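Local coordinates for 3-deoxy-manno-octulosonate cytidylyltransferase (Escherichia coli, PDB 1H7E), which catalyses the transfer of CMP from CTP to 3-deoxy-D-manno-octulosonate, activating this eight-carbon sugar for lipopolysaccharide biosynthesis, at residues L120-C126 and I210-E216; D90-Q96 and G174-R180. One frame throughout, in Å; residues are numbered along the deposited sequence.

Interaction 1 of 2, residues L120-C126 and I210-E216; sequences LPVATLC and INIRTFE
Two parallel neighbours at one margin of the central mixed sheet, strands 122-126 and 212-216, meet here, the latter the outermost strand on this side within the chain. Arg213 is gripped from both ends of its backbone: its N donates to Val122 O (3.0 Å) and its O accepts Thr124 N (2.9 Å). Phe215 repeats the pattern, its N bonded to Thr124 O and its O to Cys126 N. In this GT-A type cytidylyltransferase domain, one face of the strand pair carries Ala123, Leu125, Arg213 and Phe215, with helix 104-116 packed on Ala123 and Leu125. There Ala123 CB abuts the in-plane edge of the Phe215 ring, 3.7 Å from CE2. Leu120 extends its CG opposite the backbone N (chi1 -178°), which carries CD1 to 3.6 Å from both Arg213 CB and Asn211 ND2 and over the centre of one guanidinium face; the guanidinium itself is salt-bridged to Asp149 and Asp117, and ND2 bonds to Asp149. With Leu120 cut back to an alanine, both methyls would go and a gap would probably open beside Arg213 CB and the Asn211 amide. On the other face Thr124 and Thr214 run side by side; Thr124 CG2 lies 3.5 Å from Thr214 OG1, which is buried without a hydrogen-bond partner in the model, while the hydroxyl of Thr124 bonds to Ile175 O. Thr214 CG2 turns instead to Cys126, 3.6 Å from its SG.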
loop_
_atom_site.group_PDB
_atom_site.type_symbol
_atom_site.label_atom_id
_atom_site.label_comp_id
_atom_site.label_asym_id
_atom_site.label_seq_id
_atom_site.Cartn_x
_atom_site.Cartn_y
_atom_site.Cartn_z
ATOM N N LEU A 120 -2.381 -0.612 19.057
ATOM C CA LEU A 120 -1.385 -0.639 17.983
ATOM C C LEU A 120 -0.482 -1.863 18.103
ATOM O O LEU A 120 0.244 -2.010 19.081
ATOM C CB LEU A 120 -0.564 0.655 17.997
ATOM C CG LEU A 120 0.486 0.788 16.891
ATOM C CD1 LEU A 120 -0.156 0.677 15.483
ATOM C CD2 LEU A 120 1.214 2.127 17.071
ATOM N N PRO A 121 -0.478 -2.737 17.083
ATOM C CA PRO A 121 0.365 -3.929 17.172
ATOM C C PRO A 121 1.848 -3.734 16.882
ATOM O O PRO A 121 2.697 -4.329 17.554
ATOM C CB PRO A 121 -0.261 -4.884 16.139
ATOM C CG PRO A 121 -1.564 -4.196 15.699
ATOM C CD PRO A 121 -1.284 -2.750 15.851
ATOM N N VAL A 122 2.152 -2.928 15.861
ATOM C CA VAL A 122 3.524 -2.712 15.404
ATOM C C VAL A 122 3.724 -1.261 14.990
ATOM O O VAL A 122 2.807 -0.625 14.455
ATOM C CB VAL A 122 3.825 -3.588 14.147
ATOM C CG1 VAL A 122 5.288 -3.460 13.714
ATOM C CG2 VAL A 122 3.440 -5.057 14.389
ATOM N N ALA A 123 4.914 -0.737 15.268
ATOM C CA ALA A 123 5.268 0.631 14.891
ATOM C C ALA A 123 6.682 0.612 14.302
ATOM O O ALA A 123 7.488 -0.264 14.619
ATOM C CB ALA A 123 5.187 1.567 16.085
ATOM N N THR A 124 6.961 1.545 13.393
ATOM C CA THR A 124 8.265 1.631 12.770
ATOM C C THR A 124 8.514 3.097 12.416
ATOM O O THR A 124 7.675 3.958 12.710
ATOM C CB THR A 124 8.387 0.695 11.537
ATOM O OG1 THR A 124 9.750 0.660 11.105
ATOM C CG2 THR A 124 7.471 1.180 10.367
ATOM N N LEU A 125 9.675 3.375 11.834
ATOM C CA LEU A 125 10.062 4.747 11.504
ATOM C C LEU A 125 10.283 5.020 10.019
ATOM O O LEU A 125 10.506 4.106 9.232
ATOM C CB LEU A 125 11.355 5.106 12.257
ATOM C CG LEU A 125 11.326 5.048 13.794
ATOM C CD1 LEU A 125 12.729 5.295 14.318
ATOM C CD2 LEU A 125 10.324 6.057 14.357
ATOM N N CYS A 126 10.249 6.306 9.667
ATOM C CA CYS A 126 10.490 6.741 8.296
ATOM C C CYS A 126 10.974 8.202 8.315
ATOM O O CYS A 126 10.839 8.903 9.329
ATOM C CB CYS A 126 9.205 6.614 7.460
ATOM S SG CYS A 126 7.910 7.747 7.900
ATOM N N ILE A 210 -2.303 -7.027 9.803
ATOM C CA ILE A 210 -1.756 -6.452 11.025
ATOM C C ILE A 210 -1.271 -5.039 10.686
ATOM O O ILE A 210 -0.429 -4.844 9.811
ATOM C CB ILE A 210 -0.603 -7.308 11.567
ATOM C CG1 ILE A 210 -1.148 -8.660 12.038
ATOM C CG2 ILE A 210 0.125 -6.571 12.704
ATOM C CD1 ILE A 210 -0.092 -9.739 12.129
ATOM N N ASN A 211 -1.825 -4.059 11.382
ATOM C CA ASN A 211 -1.486 -2.669 11.147
ATOM C C ASN A 211 -0.097 -2.261 11.610
ATOM O O ASN A 211 0.345 -2.629 12.694
ATOM C CB ASN A 211 -2.522 -1.757 11.806
ATOM C CG ASN A 211 -2.279 -0.295 11.500
ATOM O OD1 ASN A 211 -2.171 0.088 10.336
ATOM N ND2 ASN A 211 -2.152 0.525 12.549
ATOM N N ILE A 212 0.594 -1.497 10.769
ATOM C CA ILE A 212 1.921 -1.018 11.106
ATOM C C ILE A 212 1.877 0.507 11.011
ATOM O O ILE A 212 1.638 1.050 9.926
ATOM C CB ILE A 212 2.986 -1.554 10.137
ATOM C CG1 ILE A 212 3.010 -3.084 10.129
ATOM C CG2 ILE A 212 4.361 -0.959 10.480
ATOM C CD1 ILE A 212 3.974 -3.649 9.059
ATOM N N ARG A 213 2.008 1.192 12.150
ATOM C CA ARG A 213 2.014 2.647 12.146
ATOM C C ARG A 213 3.450 3.099 11.939
ATOM O O ARG A 213 4.367 2.591 12.572
ATOM C CB ARG A 213 1.411 3.224 13.420
ATOM C CG ARG A 213 1.300 4.751 13.373
ATOM C CD ARG A 213 0.205 5.273 14.300
ATOM N NE ARG A 213 -1.108 4.749 13.923
ATOM C CZ ARG A 213 -2.061 4.391 14.777
ATOM N NH1 ARG A 213 -1.869 4.509 16.094
ATOM N NH2 ARG A 213 -3.190 3.861 14.310
ATOM N N THR A 214 3.644 4.068 11.050
ATOM C CA THR A 214 4.978 4.531 10.684
ATOM C C THR A 214 5.182 5.996 11.014
ATOM O O THR A 214 4.694 6.850 10.267
ATOM C CB THR A 214 5.212 4.290 9.137
ATOM O OG1 THR A 214 4.863 2.943 8.806
ATOM C CG2 THR A 214 6.662 4.457 8.758
ATOM N N PHE A 215 5.955 6.266 12.077
ATOM C CA PHE A 215 6.280 7.620 12.562
ATOM C C PHE A 215 7.434 8.313 11.846
ATOM O O PHE A 215 8.527 7.765 11.705
ATOM C CB PHE A 215 6.601 7.605 14.059
ATOM C CG PHE A 215 5.501 7.048 14.899
ATOM C CD1 PHE A 215 4.494 7.872 15.381
ATOM C CD2 PHE A 215 5.457 5.690 15.183
ATOM C CE1 PHE A 215 3.454 7.353 16.131
ATOM C CE2 PHE A 215 4.418 5.160 15.935
ATOM C CZ PHE A 215 3.412 5.992 16.410
ATOM N N GLU A 216 7.208 9.568 11.472
ATOM C CA GLU A 216 8.222 10.336 10.766
ATOM C C GLU A 216 9.235 11.038 11.682
ATOM O O GLU A 216 8.849 11.691 12.646
ATOM C CB GLU A 216 7.539 11.360 9.845
ATOM C CG GLU A 216 8.518 12.028 8.912
ATOM C CD GLU A 216 7.887 13.040 7.984
ATOM O OE1 GLU A 216 6.674 12.989 7.720
ATOM O OE2 GLU A 216 8.640 13.895 7.503
#

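Interaction 2 of 2, residues D90-Q96 and G174-R180; sequences DIYINLQ and GIYAYRR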
loop_
_atom_site.group_PDB
_atom_site.type_symbol
_atom_site.label_atom_id
_atom_site.label_comp_id
_atom_site.label_asym_id
_atom_site.label_seq_id
_atom_site.Cartn_x
_atom_site.Cartn_y
_atom_site.Cartn_z
ATOM N N ASP A 90 6.238 -6.460 27.495
ATOM C CA ASP A 90 4.971 -6.191 26.835
ATOM C C ASP A 90 5.284 -5.642 25.432
ATOM O O ASP A 90 4.524 -5.869 24.497
ATOM C CB ASP A 90 4.187 -5.144 27.617
ATOM C CG ASP A 90 3.882 -5.586 29.041
ATOM O OD1 ASP A 90 3.378 -6.714 29.206
ATOM O OD2 ASP A 90 4.151 -4.815 29.992
ATOM N N ILE A 91 6.407 -4.926 25.312
ATOM C CA ILE A 91 6.838 -4.306 24.049
ATOM C C ILE A 91 8.294 -4.604 23.746
ATOM O O ILE A 91 9.163 -4.361 24.580
ATOM C CB ILE A 91 6.679 -2.763 24.114
ATOM C CG1 ILE A 91 5.197 -2.392 24.284
ATOM C CG2 ILE A 91 7.291 -2.106 22.866
ATOM C CD1 ILE A 91 4.969 -0.967 24.707
ATOM N N TYR A 92 8.565 -5.131 22.553
ATOM C CA TYR A 92 9.927 -5.453 22.139
ATOM C C TYR A 92 10.323 -4.531 21.003
ATOM O O TYR A 92 9.601 -4.418 20.011
ATOM C CB TYR A 92 10.019 -6.888 21.625
ATOM C CG TYR A 92 9.684 -7.939 22.660
ATOM C CD1 TYR A 92 8.364 -8.264 22.937
ATOM C CD2 TYR A 92 10.700 -8.591 23.375
ATOM C CE1 TYR A 92 8.053 -9.214 23.912
ATOM C CE2 TYR A 92 10.402 -9.543 24.351
ATOM C CZ TYR A 92 9.082 -9.847 24.613
ATOM O OH TYR A 92 8.759 -10.784 25.570
ATOM N N ILE A 93 11.469 -3.886 21.143
ATOM C CA ILE A 93 11.980 -2.978 20.120
ATOM C C ILE A 93 13.165 -3.680 19.492
ATOM O O ILE A 93 14.077 -4.143 20.186
ATOM C CB ILE A 93 12.419 -1.637 20.729
ATOM C CG1 ILE A 93 11.201 -0.904 21.273
ATOM C CG2 ILE A 93 13.153 -0.772 19.684
ATOM C CD1 ILE A 93 11.554 0.222 22.196
ATOM N N ASN A 94 13.142 -3.794 18.173
ATOM C CA ASN A 94 14.213 -4.459 17.456
ATOM C C ASN A 94 15.049 -3.392 16.762
ATOM O O ASN A 94 14.549 -2.704 15.878
ATOM C CB ASN A 94 13.601 -5.403 16.426
ATOM C CG ASN A 94 14.528 -6.528 16.033
ATOM O OD1 ASN A 94 15.101 -7.207 16.893
ATOM N ND2 ASN A 94 14.648 -6.771 14.725
ATOM N N LEU A 95 16.278 -3.201 17.234
ATOM C CA LEU A 95 17.226 -2.238 16.672
ATOM C C LEU A 95 18.244 -2.974 15.835
ATOM O O LEU A 95 18.666 -4.059 16.202
ATOM C CB LEU A 95 18.035 -1.566 17.773
ATOM C CG LEU A 95 17.480 -0.429 18.602
ATOM C CD1 LEU A 95 18.658 0.214 19.331
ATOM C CD2 LEU A 95 16.817 0.589 17.706
ATOM N N GLN A 96 18.732 -2.349 14.774
ATOM C CA GLN A 96 19.750 -2.993 13.945
ATOM C C GLN A 96 21.151 -2.861 14.567
ATOM O O GLN A 96 21.542 -1.785 15.014
ATOM C CB GLN A 96 19.704 -2.432 12.522
ATOM C CG GLN A 96 18.394 -2.768 11.798
ATOM C CD GLN A 96 17.956 -4.218 12.040
ATOM O OE1 GLN A 96 18.639 -5.162 11.628
ATOM N NE2 GLN A 96 16.835 -4.395 12.746
ATOM N N GLY A 174 14.465 0.798 9.245
ATOM C CA GLY A 174 14.271 -0.535 9.805
ATOM C C GLY A 174 14.311 -0.845 11.289
ATOM O O GLY A 174 14.882 -1.863 11.682
ATOM N N ILE A 175 13.693 0.013 12.091
ATOM C CA ILE A 175 13.590 -0.156 13.546
ATOM C C ILE A 175 12.118 -0.414 13.810
ATOM O O ILE A 175 11.262 0.351 13.349
ATOM C CB ILE A 175 13.991 1.113 14.284
ATOM C CG1 ILE A 175 15.481 1.369 14.056
ATOM C CG2 ILE A 175 13.713 0.965 15.771
ATOM C CD1 ILE A 175 15.944 2.668 14.617
ATOM N N TYR A 176 11.829 -1.471 14.568
ATOM C CA TYR A 176 10.448 -1.856 14.860
ATOM C C TYR A 176 10.152 -2.029 16.341
ATOM O O TYR A 176 11.052 -2.368 17.108
ATOM C CB TYR A 176 10.148 -3.214 14.228
ATOM C CG TYR A 176 10.264 -3.295 12.728
ATOM C CD1 TYR A 176 11.491 -3.567 12.120
ATOM C CD2 TYR A 176 9.136 -3.159 11.919
ATOM C CE1 TYR A 176 11.591 -3.709 10.731
ATOM C CE2 TYR A 176 9.219 -3.301 10.531
ATOM C CZ TYR A 176 10.442 -3.577 9.951
ATOM O OH TYR A 176 10.520 -3.756 8.595
ATOM N N ALA A 177 8.899 -1.781 16.723
ATOM C CA ALA A 177 8.405 -2.009 18.091
ATOM C C ALA A 177 7.235 -2.986 17.885
ATOM O O ALA A 177 6.340 -2.737 17.066
ATOM C CB ALA A 177 7.911 -0.720 18.741
ATOM N N TYR A 178 7.267 -4.116 18.581
ATOM C CA TYR A 178 6.215 -5.121 18.467
ATOM C C TYR A 178 5.582 -5.381 19.804
ATOM O O TYR A 178 6.283 -5.470 20.797
ATOM C CB TYR A 178 6.780 -6.482 18.045
ATOM C CG TYR A 178 7.491 -6.521 16.725
ATOM C CD1 TYR A 178 6.796 -6.810 15.546
ATOM C CD2 TYR A 178 8.863 -6.334 16.652
ATOM C CE1 TYR A 178 7.456 -6.920 14.336
ATOM C CE2 TYR A 178 9.535 -6.439 15.428
ATOM C CZ TYR A 178 8.818 -6.736 14.284
ATOM O OH TYR A 178 9.466 -6.872 13.084
ATOM N N ARG A 179 4.263 -5.514 19.816
ATOM C CA ARG A 179 3.520 -5.886 21.014
ATOM C C ARG A 179 3.816 -7.400 21.177
ATOM O O ARG A 179 4.038 -8.120 20.184
ATOM C CB ARG A 179 2.026 -5.706 20.773
ATOM C CG ARG A 179 1.288 -5.091 21.900
ATOM C CD ARG A 179 1.004 -3.663 21.577
ATOM N NE ARG A 179 0.955 -2.846 22.783
ATOM C CZ ARG A 179 0.893 -1.518 22.784
ATOM N NH1 ARG A 179 0.866 -0.847 21.627
ATOM N NH2 ARG A 179 0.893 -0.860 23.943
ATOM N N ARG A 180 3.835 -7.881 22.420
ATOM C CA ARG A 180 4.114 -9.290 22.698
ATOM C C ARG A 180 3.203 -10.272 21.937
ATOM O O ARG A 180 3.681 -11.268 21.369
ATOM C CB ARG A 180 4.024 -9.542 24.219
ATOM C CG ARG A 180 4.397 -10.954 24.640
ATOM C CD ARG A 180 4.455 -11.103 26.169
ATOM N NE ARG A 180 4.589 -12.507 26.557
ATOM C CZ ARG A 180 5.739 -13.170 26.680
ATOM N NH1 ARG A 180 6.900 -12.575 26.470
ATOM N NH2 ARG A 180 5.720 -14.473 26.937
#
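Tyr92 swings its ring back beside its own backbone N (chi1 -62°), while Arg180 runs out almost straight, CG opposite the backbone N (chi1 -176°), before its guanidinium turns at chi4 (87°). The two side chains thus converge at their polar ends: Arg180 NH1 lies 2.7 Å from Tyr92 OH, each in the plane of the other's flat group, but the hydrogen bond is bent and weak. Arg180 CB and CG also pass the ring at CE1. Both polar groups have further partners, Tyr92 OH at Val87 O and Arg180 NH1 at Met84 O, so the pair is tied to the last turn of helix 76-86, at Met84, and to Val87 just after it. The backbones that carry them are antiparallel. Tyr92 and Tyr178 form a hydrogen-bonded pair, with Tyr92 N to Tyr178 O at 2.9 Å and Tyr178 N to Tyr92 O at 2.8 Å. Asn94 and Tyr176 form the next, less evenly: Asn94 N reaches Tyr176 O at 2.7 Å, whereas Tyr176 N stands 3.3 Å from Asn94 O. On the face bearing Ile93 and Ala177, Ile93 CG1 meets Ala177 CB at 4.2 Å, and beyond the strand end Leu95 CD2 lies against Ile175 CG2 at 3.7 Å; helix 104-116 packs against Ile93, Ile175 and Ala177. Strand 91-94 also bonds on its other side to parallel strand 3-8, so this contact is where the antiparallel strand 169-179 joins the parallel, Rossmann-like part of the mixed alpha/beta sheet characteristic of the GT-A fold.

How the interactions relate
Both interactions belong to one sheet, in which strands 122-129 and 169-179 are neighbours. Interaction 2 sits in its middle, and interaction 1 includes its outermost strand on one side within the chain. They meet where Leu120 O lies 2.9 Å from Arg179 NH1, a probable hydrogen bond, and where Val122 CG1 packs 3.6 Å from Ala177 O. Both are partly buried, and helix 104-116 packs on one face of each. Their chemistry differs with place: in interaction 1 the charged Arg213 and Glu216 of the outermost strand find their partners outside the pair, at Asp149, Asp117 and Arg168, whereas interaction 2 carries tyrosines toward helix 76-86 and holds Arg180 mainly by the carbonyls of Asp90 and Met84.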